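Local coordinates for protein EmGH1 (Erythrobacter marinus, PDB 5Z87) that probably hydrolyses beta-glucosidic linkages, as expected of a family 3 glycoside hydrolase of the cellobiase type, at residues 187-192 against 634-639; 483-488 against 536-541; 513-518 against 565-570; 585-590 against 657-662; 596-601 against 612-617. All blocks are in the same frame, centred on the assembly; numbering follows the deposited sequence. Where two conformers were deposited one is given.

Contact 1: 187-192 against 634-639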
# COMPACT_ATOMS: atom_id res chain seq x y z
N ASP A 187 -8.91 1.30 0.79
CA ASP A 187 -8.54 0.52 -0.39
C ASP A 187 -9.79 -0.09 -1.01
O ASP A 187 -10.26 -1.16 -0.57
CB ASP A 187 -7.52 -0.56 -0.04
CG ASP A 187 -6.74 -1.03 -1.26
OD1 ASP A 187 -7.36 -1.20 -2.33
OD2 ASP A 187 -5.51 -1.24 -1.14
N PRO A 188 -10.34 0.54 -2.05
CA PRO A 188 -11.61 0.07 -2.62
C PRO A 188 -11.51 -1.28 -3.33
O PRO A 188 -12.57 -1.82 -3.70
CB PRO A 188 -12.01 1.19 -3.60
CG PRO A 188 -10.75 1.96 -3.88
CD PRO A 188 -9.87 1.80 -2.66
N ARG A 189 -10.31 -1.84 -3.51
CA ARG A 189 -10.19 -3.21 -4.03
C ARG A 189 -10.82 -4.22 -3.08
O ARG A 189 -11.23 -5.30 -3.50
CB ARG A 189 -8.72 -3.58 -4.24
CG ARG A 189 -8.00 -2.82 -5.35
CD ARG A 189 -6.52 -3.18 -5.37
NE ARG A 189 -5.75 -2.57 -4.28
CZ ARG A 189 -4.44 -2.76 -4.12
NH1 ARG A 189 -3.77 -3.54 -4.96
NH2 ARG A 189 -3.79 -2.18 -3.11
N TRP A 190 -10.85 -3.88 -1.79
CA TRP A 190 -11.37 -4.75 -0.74
C TRP A 190 -12.83 -5.11 -0.97
O TRP A 190 -13.69 -4.22 -1.06
CB TRP A 190 -11.20 -4.04 0.60
CG TRP A 190 -11.35 -4.91 1.82
CD1 TRP A 190 -10.98 -6.22 1.96
CD2 TRP A 190 -11.89 -4.50 3.07
NE1 TRP A 190 -11.27 -6.65 3.24
CE2 TRP A 190 -11.82 -5.60 3.94
CE3 TRP A 190 -12.43 -3.30 3.55
CZ2 TRP A 190 -12.27 -5.54 5.26
CZ3 TRP A 190 -12.87 -3.24 4.86
CH2 TRP A 190 -12.78 -4.35 5.70
N GLY A 191 -13.12 -6.41 -1.04
CA GLY A 191 -14.47 -6.88 -1.26
C GLY A 191 -15.47 -6.50 -0.17
O GLY A 191 -16.68 -6.59 -0.41
N ARG A 192 -14.99 -6.05 0.99
CA ARG A 192 -15.85 -5.66 2.09
C ARG A 192 -16.02 -4.16 2.21
O ARG A 192 -16.61 -3.69 3.19
CB ARG A 192 -15.32 -6.23 3.41
CG ARG A 192 -15.15 -7.75 3.39
CD ARG A 192 -14.89 -8.31 4.77
NE ARG A 192 -16.10 -8.31 5.57
CZ ARG A 192 -16.25 -8.94 6.73
NH1 ARG A 192 -15.24 -9.63 7.23
NH2 ARG A 192 -17.41 -8.88 7.39
N GLY A 634 -4.31 1.81 -10.31
CA GLY A 634 -2.88 2.03 -10.20
C GLY A 634 -2.49 3.30 -9.46
O GLY A 634 -1.31 3.49 -9.16
N GLN A 635 -3.46 4.15 -9.14
CA GLN A 635 -3.23 5.37 -8.39
C GLN A 635 -3.56 5.23 -6.90
O GLN A 635 -3.54 6.23 -6.18
CB GLN A 635 -4.03 6.52 -9.02
CG GLN A 635 -3.93 6.55 -10.54
CD GLN A 635 -4.38 7.86 -11.16
OE1 GLN A 635 -5.10 8.63 -10.54
NE2 GLN A 635 -3.92 8.12 -12.37
N LEU A 636 -3.87 4.02 -6.43
CA LEU A 636 -4.17 3.85 -5.01
C LEU A 636 -2.90 4.00 -4.17
O LEU A 636 -1.82 3.56 -4.59
CB LEU A 636 -4.81 2.48 -4.77
CG LEU A 636 -6.20 2.27 -5.35
CD1 LEU A 636 -6.69 0.86 -5.10
CD2 LEU A 636 -7.18 3.27 -4.76
N PRO A 637 -2.98 4.60 -2.99
CA PRO A 637 -4.20 5.13 -2.37
C PRO A 637 -4.54 6.52 -2.83
O PRO A 637 -3.62 7.27 -3.19
CB PRO A 637 -3.87 5.13 -0.87
CG PRO A 637 -2.43 5.28 -0.81
CD PRO A 637 -1.85 4.61 -2.05
N GLY A 638 -5.84 6.86 -2.78
CA GLY A 638 -6.28 8.18 -3.14
C GLY A 638 -7.15 8.91 -2.13
O GLY A 638 -7.69 9.97 -2.46
N TYR A 639 -7.26 8.39 -0.91
CA TYR A 639 -8.10 9.05 0.08
C TYR A 639 -7.62 10.49 0.29
O TYR A 639 -6.41 10.78 0.25
CB TYR A 639 -8.11 8.26 1.40
CG TYR A 639 -6.73 7.98 1.98
CD1 TYR A 639 -6.07 8.94 2.75
CD2 TYR A 639 -6.11 6.75 1.78
CE1 TYR A 639 -4.82 8.70 3.28
CE2 TYR A 639 -4.86 6.49 2.32
CZ TYR A 639 -4.21 7.46 3.07
OH TYR A 639 -2.95 7.21 3.60
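L636 alone among residues 634-639 meets segment 187-192, its forked end lying against D187, P188 and R189. Before it, G634 and Q635 end a 3-10 segment, and the carbonyl of G634 accepts from R189 NH1 of the second subunit, as does L636 O. L636 has CG anti to its carbonyl carbon (chi1 -68°), and its two methyls find different partners. CD2 comes up to the P188 ring, 3.7 Å from CD of that proline. CD1 lies 3.5 Å from OD1 of D187, whose side chain it crosses at about a right angle, and 3.6 Å from NE of R189, which slides past in the opposite direction. This methyl thus rests on an ion pair: R189 grips D187 side-on, NE giving OD1 a nearly straight bond (2.9 Å, 168°) and NH2 meeting OD2 at 2.8 Å, both on syn lone pairs. On its anti side OD1 also takes the backbone N of R189. An alanine at D187 would remove the carboxylate and is likely to set the guanidinium free to turn, disturbing its bonds to the second subunit. Beyond the cis peptide, P637 packs on G243 of that subunit. The arrangement is an Asx turn within a type I turn, at the junction where the N-terminal TIM-barrel domain meets the C-terminal domain of a family 3 glycoside hydrolase.

Contact 2: 483-488 against 536-541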
# COMPACT_ATOMS: atom_id res chain seq x y z
N CYS A 483 -26.56 -6.96 -20.71
CA CYS A 483 -25.49 -7.94 -20.53
C CYS A 483 -25.59 -8.50 -19.12
O CYS A 483 -26.29 -7.95 -18.26
CB CYS A 483 -24.10 -7.33 -20.77
SG CYS A 483 -23.60 -6.12 -19.49
N ALA A 484 -24.90 -9.60 -18.89
CA ALA A 484 -24.78 -10.22 -17.58
C ALA A 484 -23.40 -9.94 -17.01
O ALA A 484 -22.41 -9.87 -17.75
CB ALA A 484 -25.02 -11.74 -17.65
N ILE A 485 -23.34 -9.78 -15.68
CA ILE A 485 -22.06 -9.66 -14.97
C ILE A 485 -21.57 -11.06 -14.63
O ILE A 485 -20.48 -11.48 -15.04
CB ILE A 485 -22.21 -8.78 -13.72
CG1 ILE A 485 -22.49 -7.33 -14.11
CG2 ILE A 485 -20.99 -8.91 -12.82
CD1 ILE A 485 -22.90 -6.43 -12.96
N THR A 486 -22.40 -11.80 -13.91
CA THR A 486 -22.10 -13.17 -13.54
C THR A 486 -23.06 -14.11 -14.26
O THR A 486 -24.22 -13.77 -14.49
CB THR A 486 -22.18 -13.35 -12.03
OG1 THR A 486 -23.25 -12.55 -11.52
CG2 THR A 486 -20.87 -12.88 -11.40
N ALA A 487 -22.55 -15.28 -14.63
CA ALA A 487 -23.36 -16.22 -15.40
C ALA A 487 -24.44 -16.84 -14.52
O ALA A 487 -24.20 -17.17 -13.35
CB ALA A 487 -22.48 -17.30 -16.02
N GLY A 488 -25.64 -16.98 -15.08
CA GLY A 488 -26.78 -17.45 -14.34
C GLY A 488 -27.48 -16.38 -13.52
O GLY A 488 -28.49 -16.69 -12.87
N GLU A 536 -23.14 -8.77 -5.80
CA GLU A 536 -22.72 -9.42 -4.57
C GLU A 536 -21.76 -10.57 -4.83
O GLU A 536 -21.23 -11.13 -3.87
CB GLU A 536 -23.96 -9.91 -3.81
CG GLU A 536 -24.82 -8.76 -3.24
CD GLU A 536 -25.80 -8.13 -4.25
OE1 GLU A 536 -26.57 -7.24 -3.84
OE2 GLU A 536 -25.78 -8.50 -5.46
N SER A 537 -21.49 -10.90 -6.09
CA SER A 537 -20.41 -11.82 -6.43
C SER A 537 -19.11 -11.12 -6.82
O SER A 537 -18.04 -11.70 -6.64
CB SER A 537 -20.84 -12.75 -7.57
OG SER A 537 -21.64 -13.81 -7.10
N THR A 538 -19.16 -9.89 -7.33
CA THR A 538 -17.91 -9.22 -7.73
C THR A 538 -17.30 -8.40 -6.60
O THR A 538 -16.08 -8.18 -6.60
CB THR A 538 -18.12 -8.36 -8.98
OG1 THR A 538 -19.12 -7.36 -8.75
CG2 THR A 538 -18.58 -9.25 -10.15
N ALA A 539 -18.11 -7.95 -5.64
CA ALA A 539 -17.64 -7.44 -4.35
C ALA A 539 -18.25 -8.32 -3.28
O ALA A 539 -19.48 -8.34 -3.11
CB ALA A 539 -18.03 -5.97 -4.15
N ARG A 540 -17.42 -9.09 -2.59
CA ARG A 540 -17.92 -9.88 -1.48
C ARG A 540 -16.77 -10.19 -0.53
O ARG A 540 -15.60 -10.00 -0.85
CB ARG A 540 -18.59 -11.18 -1.96
CG ARG A 540 -17.62 -12.25 -2.43
CD ARG A 540 -18.34 -13.57 -2.69
NE ARG A 540 -19.20 -13.98 -1.58
CZ ARG A 540 -20.50 -14.23 -1.70
NH1 ARG A 540 -21.10 -14.10 -2.88
NH2 ARG A 540 -21.20 -14.60 -0.64
N GLU A 541 -17.15 -10.66 0.64
CA GLU A 541 -16.21 -11.13 1.64
C GLU A 541 -15.53 -12.41 1.15
O GLU A 541 -16.21 -13.39 0.85
CB GLU A 541 -16.95 -11.37 2.95
CG GLU A 541 -16.14 -12.00 4.07
CD GLU A 541 -16.98 -12.24 5.31
OE1 GLU A 541 -18.21 -12.00 5.27
OE2 GLU A 541 -16.41 -12.67 6.33
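Where I485 and T486 meet S537 and T538, two loops of the C-terminal alpha/beta domain come together, each following a parallel strand of its central sheet, 476-480 and 527-533. The contact is made by methyl and methylene groups. CG2 of I485 lies 3.6 Å from CG2 of T538, the two side chains crossing at about a right angle; chi1 of -68° puts this short branch anti to the backbone N, where it meets the threonine, and the isoleucine also packs on Q561 of helix 561-569. Next to it, CG2 of T486 sits 3.8 Å from CB of S537. Both threonines hold OG1 between backbone N and carbonyl carbon, which places each methyl anti to that carbon and separates it from the hydroxyl. The hydroxyls bond to residues flanking the two segments: T486 OG1 to D489 of its own loop and to N535 ND2 of the other, T538 OG1 to the backbone N of N535. F653 of the second subunit packs on both threonines, and a magnesium ion lies about 3 Å from the nearest side-chain atom of T538. With no hydrogen bond between residues 483-488 and 536-541 themselves, these residues meet by shape and dispersion, while the bond from N535 ND2 to T486 OG1 ties the two loops just beside them.

Contact 3: 513-518 against 565-570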
# COMPACT_ATOMS: atom_id res chain seq x y z
N ARG A 513 -24.30 -10.85 -27.94
CA ARG A 513 -25.64 -11.06 -28.49
C ARG A 513 -26.68 -10.30 -27.69
O ARG A 513 -27.59 -9.69 -28.27
CB ARG A 513 -25.97 -12.56 -28.53
CG ARG A 513 -24.95 -13.38 -29.32
CD ARG A 513 -25.47 -14.79 -29.61
NE ARG A 513 -25.56 -15.62 -28.41
CZ ARG A 513 -24.56 -16.38 -27.94
NH1 ARG A 513 -24.74 -17.11 -26.84
NH2 ARG A 513 -23.39 -16.41 -28.57
N LEU A 514 -26.56 -10.29 -26.36
CA LEU A 514 -27.52 -9.56 -25.55
C LEU A 514 -27.41 -8.06 -25.78
O LEU A 514 -28.41 -7.35 -25.68
CB LEU A 514 -27.34 -9.89 -24.07
CG LEU A 514 -27.71 -11.32 -23.64
CD1 LEU A 514 -27.12 -11.63 -22.25
CD2 LEU A 514 -29.23 -11.53 -23.66
N ILE A 515 -26.21 -7.57 -26.09
CA ILE A 515 -26.04 -6.15 -26.39
C ILE A 515 -26.76 -5.79 -27.69
O ILE A 515 -27.50 -4.80 -27.75
CB ILE A 515 -24.54 -5.80 -26.47
CG1 ILE A 515 -23.92 -5.77 -25.07
CG2 ILE A 515 -24.35 -4.47 -27.17
CD1 ILE A 515 -22.40 -5.73 -25.10
N ALA A 516 -26.53 -6.58 -28.75
CA ALA A 516 -27.24 -6.38 -30.01
C ALA A 516 -28.76 -6.36 -29.81
O ALA A 516 -29.45 -5.48 -30.33
CB ALA A 516 -26.85 -7.48 -31.00
N GLU A 517 -29.29 -7.30 -29.02
CA GLU A 517 -30.73 -7.33 -28.78
C GLU A 517 -31.21 -6.05 -28.10
O GLU A 517 -32.28 -5.53 -28.42
CB GLU A 517 -31.11 -8.55 -27.95
CG GLU A 517 -31.19 -9.84 -28.74
CD GLU A 517 -31.38 -11.07 -27.86
OE1 GLU A 517 -30.94 -12.17 -28.28
OE2 GLU A 517 -31.96 -10.93 -26.76
N ALA A 518 -30.43 -5.54 -27.14
CA ALA A 518 -30.85 -4.32 -26.46
C ALA A 518 -30.77 -3.12 -27.39
O ALA A 518 -31.61 -2.21 -27.32
CB ALA A 518 -30.00 -4.08 -25.21
N ALA A 565 -22.74 -0.01 -22.68
CA ALA A 565 -23.06 1.40 -22.48
C ALA A 565 -22.73 2.21 -23.72
O ALA A 565 -23.53 3.06 -24.15
CB ALA A 565 -22.30 1.95 -21.28
N GLU A 566 -21.56 1.98 -24.32
CA GLU A 566 -21.20 2.72 -25.52
C GLU A 566 -22.11 2.36 -26.69
O GLU A 566 -22.42 3.23 -27.52
CB GLU A 566 -19.74 2.48 -25.86
CG GLU A 566 -18.80 2.81 -24.72
CD GLU A 566 -17.34 2.77 -25.13
OE1 GLU A 566 -16.69 1.71 -24.94
OE2 GLU A 566 -16.86 3.79 -25.66
N ALA A 567 -22.58 1.11 -26.77
CA ALA A 567 -23.48 0.72 -27.85
C ALA A 567 -24.79 1.49 -27.77
O ALA A 567 -25.33 1.92 -28.79
CB ALA A 567 -23.74 -0.78 -27.83
N LEU A 568 -25.31 1.68 -26.56
CA LEU A 568 -26.57 2.40 -26.38
C LEU A 568 -26.38 3.90 -26.55
O LEU A 568 -27.25 4.59 -27.09
CB LEU A 568 -27.17 2.09 -25.01
CG LEU A 568 -27.60 0.63 -24.80
CD1 LEU A 568 -28.03 0.35 -23.36
CD2 LEU A 568 -28.72 0.24 -25.78
N LEU A 569 -25.24 4.41 -26.08
CA LEU A 569 -24.99 5.85 -26.17
C LEU A 569 -24.88 6.29 -27.63
O LEU A 569 -25.31 7.39 -27.98
CB LEU A 569 -23.74 6.21 -25.37
CG LEU A 569 -23.92 6.21 -23.85
CD1 LEU A 569 -22.58 6.20 -23.13
CD2 LEU A 569 -24.76 7.38 -23.40
N ALA A 570 -24.34 5.43 -28.48
CA ALA A 570 -24.15 5.78 -29.88
C ALA A 570 -25.47 6.03 -30.60
O ALA A 570 -25.48 6.65 -31.67
CB ALA A 570 -23.35 4.69 -30.59
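L568 and A518 meet where helix 561-569 comes alongside helix 508-522, and with I515 they carry most of the surface the two helices bury here. L568 reaches across with one branch: its CD2 stands 4.1 Å from the carbonyl O of A518 and 4.5 Å from CB of the same residue. The approach to the oxygen is van der Waals contact, with no hydrogen bond between the segments. Having CG anti to the carbonyl carbon (chi1 -65°) brings the leucine's end nearer the other helix than the start of its side chain would suggest. A518 points its CB toward that helix, and the small side chain permits the backbones to stay near each other, with CA atoms of A518 and L568 8.0 Å apart. Both helices belong to the alpha/beta sandwich of the family 3 C-terminal domain and lie on one face of its mixed sheet. A518 and L568 both touch V440 of strand 436-440, and L568 also packs on I528 and M530 of the neighbouring strand 527-533. One turn earlier on helix 508-522, I515 makes the second point of contact. Its CG2 lies 3.8 Å from CB of A567, which points toward helix 508-522. In the isoleucine, chi1 of -74° sets CG2 anti to the backbone N, and it is this short branch that meets the alanine. Here the helices draw slightly closer, the CA atoms of I515 and A567 being 7.5 Å apart.

Contact 4: 585-590 against 657-662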
# COMPACT_ATOMS: atom_id res chain seq x y z
N LEU A 585 -16.60 2.19 -7.22
CA LEU A 585 -16.12 1.85 -8.56
C LEU A 585 -15.58 3.08 -9.28
O LEU A 585 -15.98 4.21 -9.00
CB LEU A 585 -17.24 1.22 -9.40
CG LEU A 585 -17.63 -0.21 -8.98
CD1 LEU A 585 -18.87 -0.67 -9.70
CD2 LEU A 585 -16.48 -1.18 -9.22
N SER A 586 -14.67 2.85 -10.23
CA SER A 586 -14.03 3.92 -10.99
C SER A 586 -14.41 3.76 -12.46
O SER A 586 -13.60 3.28 -13.27
CB SER A 586 -12.51 3.91 -10.81
OG SER A 586 -12.20 4.24 -9.48
N PRO A 587 -15.61 4.16 -12.83
CA PRO A 587 -16.18 3.90 -14.16
C PRO A 587 -15.77 5.00 -15.14
O PRO A 587 -16.54 5.90 -15.50
CB PRO A 587 -17.68 3.87 -13.88
CG PRO A 587 -17.84 4.93 -12.77
CD PRO A 587 -16.51 5.01 -12.02
N LEU A 588 -14.51 4.92 -15.59
CA LEU A 588 -13.92 5.97 -16.41
C LEU A 588 -14.64 6.11 -17.74
O LEU A 588 -15.01 7.22 -18.15
CB LEU A 588 -12.45 5.65 -16.67
CG LEU A 588 -11.34 6.18 -15.78
CD1 LEU A 588 -10.01 5.89 -16.48
CD2 LEU A 588 -11.53 7.67 -15.55
N VAL A 589 -14.81 4.99 -18.44
CA VAL A 589 -15.49 5.01 -19.73
C VAL A 589 -16.87 5.63 -19.60
O VAL A 589 -17.22 6.57 -20.33
CB VAL A 589 -15.55 3.58 -20.31
CG1 VAL A 589 -16.44 3.53 -21.54
CG2 VAL A 589 -14.13 3.12 -20.66
N LEU A 590 -17.64 5.18 -18.61
CA LEU A 590 -18.96 5.75 -18.38
C LEU A 590 -18.88 7.23 -18.01
O LEU A 590 -19.69 8.04 -18.46
CB LEU A 590 -19.68 4.96 -17.29
CG LEU A 590 -21.18 5.20 -17.14
CD1 LEU A 590 -21.92 4.64 -18.37
CD2 LEU A 590 -21.69 4.56 -15.83
N THR A 657 -5.60 13.44 -10.97
CA THR A 657 -6.68 13.93 -10.13
C THR A 657 -7.66 12.79 -9.85
O THR A 657 -7.73 11.82 -10.60
CB THR A 657 -7.42 15.08 -10.80
OG1 THR A 657 -7.97 14.61 -12.05
CG2 THR A 657 -6.48 16.27 -11.03
N PRO A 658 -8.42 12.88 -8.77
CA PRO A 658 -9.47 11.89 -8.57
C PRO A 658 -10.53 12.04 -9.64
O PRO A 658 -10.70 13.11 -10.23
CB PRO A 658 -10.00 12.22 -7.17
CG PRO A 658 -9.55 13.62 -6.90
CD PRO A 658 -8.28 13.81 -7.64
N LEU A 659 -11.22 10.94 -9.93
CA LEU A 659 -12.37 11.02 -10.82
C LEU A 659 -13.49 11.84 -10.18
O LEU A 659 -14.05 12.75 -10.80
CB LEU A 659 -12.84 9.61 -11.19
CG LEU A 659 -13.95 9.57 -12.25
CD1 LEU A 659 -13.51 10.20 -13.58
CD2 LEU A 659 -14.43 8.14 -12.48
N TYR A 660 -13.80 11.55 -8.92
CA TYR A 660 -14.68 12.37 -8.10
C TYR A 660 -14.03 12.51 -6.72
O TYR A 660 -13.57 11.50 -6.15
CB TYR A 660 -16.09 11.76 -7.96
CG TYR A 660 -16.75 11.32 -9.25
CD1 TYR A 660 -17.36 12.25 -10.10
CD2 TYR A 660 -16.80 9.99 -9.61
CE1 TYR A 660 -17.97 11.84 -11.28
CE2 TYR A 660 -17.42 9.57 -10.79
CZ TYR A 660 -18.00 10.50 -11.61
OH TYR A 660 -18.61 10.08 -12.77
N PRO A 661 -13.98 13.70 -6.16
CA PRO A 661 -13.35 13.87 -4.84
C PRO A 661 -14.30 13.48 -3.72
O PRO A 661 -15.52 13.46 -3.87
CB PRO A 661 -13.02 15.36 -4.79
CG PRO A 661 -14.09 15.99 -5.64
CD PRO A 661 -14.36 14.99 -6.75
N PHE A 662 -13.70 13.18 -2.57
CA PHE A 662 -14.47 12.96 -1.35
C PHE A 662 -15.45 14.12 -1.13
O PHE A 662 -15.09 15.29 -1.25
CB PHE A 662 -13.54 12.82 -0.14
CG PHE A 662 -14.28 12.76 1.19
CD1 PHE A 662 -14.71 11.54 1.70
CD2 PHE A 662 -14.56 13.91 1.91
CE1 PHE A 662 -15.40 11.48 2.90
CE2 PHE A 662 -15.23 13.85 3.11
CZ PHE A 662 -15.65 12.63 3.61
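L659 packs on P587 and L588 in an apolar contact between the N-terminal start of helix 588-593 and a loop segment that follows helix 607-615, all within the family 3 C-terminal domain. Two local motifs shape the meeting surfaces. P587, at the N-cap position, is the centre of an inverse gamma turn, with a weak bond from L588 N back to S586 O; L659 and Y660 form a classic beta bulge opposite I629. From the bulge L659 points toward the turn, its CG anti to the backbone N (chi1 -174°), and divides its two methyls between neighbouring residues. CD1 lies 3.8 Å from CD2 of L588, and CD2 lies 3.8 Å from CD of P587; in each case the side chains cross obliquely. The L588 side chain starts away from the loop, yet its end comes back to it, and its chi1 of -93° departs well from a staggered value. A591 of helix 588-593 also touches L659, and P587 rests on L579 of strand 574-580. S586 keeps its hydroxyl busy with V630 O, tying the start of the turn to the chain next to I629. Y660 hydrogen-bonds through OH to Q421 OE1, and over one face of its ring, offset toward the rim, CG of L659 stands 3.7 Å above the plane.

Contact 5: 596-601 against 612-617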
# COMPACT_ATOMS: atom_id res chain seq x y z
N ALA A 596 -25.12 11.77 -17.61
CA ALA A 596 -25.83 11.80 -16.33
C ALA A 596 -25.68 10.45 -15.65
O ALA A 596 -26.03 9.42 -16.23
CB ALA A 596 -27.31 12.14 -16.51
N ILE A 597 -25.14 10.45 -14.43
CA ILE A 597 -24.88 9.22 -13.69
C ILE A 597 -25.37 9.38 -12.27
O ILE A 597 -25.01 10.35 -11.58
CB ILE A 597 -23.38 8.85 -13.70
CG1 ILE A 597 -22.85 8.78 -15.13
CG2 ILE A 597 -23.17 7.52 -12.99
CD1 ILE A 597 -21.37 8.59 -15.21
N LEU A 598 -26.22 8.46 -11.83
CA LEU A 598 -26.60 8.31 -10.44
C LEU A 598 -25.77 7.19 -9.83
O LEU A 598 -25.55 6.16 -10.47
CB LEU A 598 -28.09 7.96 -10.30
CG LEU A 598 -29.08 9.06 -10.69
CD1 LEU A 598 -30.50 8.60 -10.43
CD2 LEU A 598 -28.77 10.31 -9.90
N ASP A 599 -25.30 7.39 -8.60
CA ASP A 599 -24.58 6.34 -7.89
C ASP A 599 -25.44 5.91 -6.71
O ASP A 599 -25.61 6.67 -5.75
CB ASP A 599 -23.20 6.79 -7.43
CG ASP A 599 -22.26 5.62 -7.18
OD1 ASP A 599 -22.76 4.50 -6.88
OD2 ASP A 599 -21.03 5.81 -7.30
N ALA A 600 -25.99 4.70 -6.79
CA ALA A 600 -26.93 4.24 -5.77
C ALA A 600 -26.31 3.24 -4.82
O ALA A 600 -26.96 2.86 -3.84
CB ALA A 600 -28.17 3.61 -6.44
N PHE A 601 -25.07 2.82 -5.07
CA PHE A 601 -24.44 1.75 -4.32
C PHE A 601 -25.41 0.56 -4.24
O PHE A 601 -25.73 -0.04 -5.27
CB PHE A 601 -23.97 2.30 -2.96
CG PHE A 601 -22.64 3.03 -3.07
CD1 PHE A 601 -21.45 2.32 -3.07
CD2 PHE A 601 -22.60 4.41 -3.25
CE1 PHE A 601 -20.23 2.97 -3.19
CE2 PHE A 601 -21.38 5.07 -3.39
CZ PHE A 601 -20.19 4.35 -3.35
N ALA A 612 -36.45 5.97 -9.14
CA ALA A 612 -37.43 6.54 -10.06
C ALA A 612 -37.82 7.95 -9.63
O ALA A 612 -37.93 8.85 -10.46
CB ALA A 612 -38.66 5.64 -10.14
N SER A 613 -37.99 8.16 -8.32
CA SER A 613 -38.36 9.49 -7.84
C SER A 613 -37.27 10.52 -8.13
O SER A 613 -37.58 11.70 -8.38
CB SER A 613 -38.66 9.43 -6.34
OG SER A 613 -39.78 8.60 -6.08
N ILE A 614 -36.00 10.12 -8.10
CA ILE A 614 -34.93 11.06 -8.38
C ILE A 614 -34.77 11.25 -9.88
O ILE A 614 -34.46 12.35 -10.34
CB ILE A 614 -33.62 10.59 -7.71
CG1 ILE A 614 -33.65 10.94 -6.23
CG2 ILE A 614 -32.39 11.21 -8.37
CD1 ILE A 614 -32.76 10.03 -5.40
N LEU A 615 -34.99 10.20 -10.66
CA LEU A 615 -34.86 10.35 -12.11
C LEU A 615 -35.85 11.37 -12.67
O LEU A 615 -35.55 12.04 -13.66
CB LEU A 615 -35.03 9.01 -12.80
CG LEU A 615 -33.80 8.10 -12.73
CD1 LEU A 615 -34.14 6.70 -13.21
CD2 LEU A 615 -32.66 8.67 -13.52
N PHE A 616 -37.00 11.55 -12.02
CA PHE A 616 -38.07 12.39 -12.55
C PHE A 616 -38.26 13.68 -11.76
O PHE A 616 -39.19 14.44 -12.05
CB PHE A 616 -39.37 11.58 -12.61
CG PHE A 616 -39.44 10.64 -13.80
CD1 PHE A 616 -39.67 11.14 -15.08
CD2 PHE A 616 -39.24 9.28 -13.65
CE1 PHE A 616 -39.71 10.29 -16.18
CE2 PHE A 616 -39.27 8.42 -14.75
CZ PHE A 616 -39.51 8.93 -16.01
N GLY A 617 -37.41 13.96 -10.79
CA GLY A 617 -37.42 15.24 -10.13
C GLY A 617 -38.30 15.35 -8.91
O GLY A 617 -38.30 16.40 -8.26
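L598 drives its side chain between I614 and L615, joining strand 596-601 to the last turn of helix 607-615. This is the tight part of the contact. One methyl does most of the work: CD1 of L598 lies 3.8 Å from CG2 of I614 and, likewise, 3.8 Å from CD2 of L615. Its other methyl, CD2, comes within 4.0 Å of CG2 of I614. The isoleucine turns this branch anti to its backbone N, whereas the L615 side chain does not set out toward the strand, but its end comes nearer; both side chains cross the leucine at a slant. Beyond this pair of residues the helix slackens. The bonds F616 N to A612 O, at 3.3 Å, and G617 N to I614 O, at 3.4 Å, are weak, and G617, of positive phi and partly exposed, leaves the helix in a Schellman motif. The contact closes a beta-alpha unit of the C-terminal domain. Strand 596-601 runs between the antiparallel strand 418-422, where L598 packs on L419, and the parallel strand 574-580, where L615 rests on V576; farther along, F616 stacks on Y469 of helix 462-473.

Contacts 1 and 2 flank the pocket that holds dithiothreitol: R192 and E541, both lining it, approach through NH1 and OE2 at 3.4 Å, a long and weak ion pair. Both contacts also touch the second subunit. Contact 4 lies about 12 Å from contact 1, centre to centre, and its segments alternate with those of contact 1 along the chain. It also touches two other contacts of the C-terminal domain: V589 CG1 packs at 3.8 Å on E566 CD of contact 3, and L590 O lies 3.7 Å from I597 CD1 of contact 5. Contact 3 is about 30 Å from contact 1 between centres and, like contact 5, is remote from the pocket.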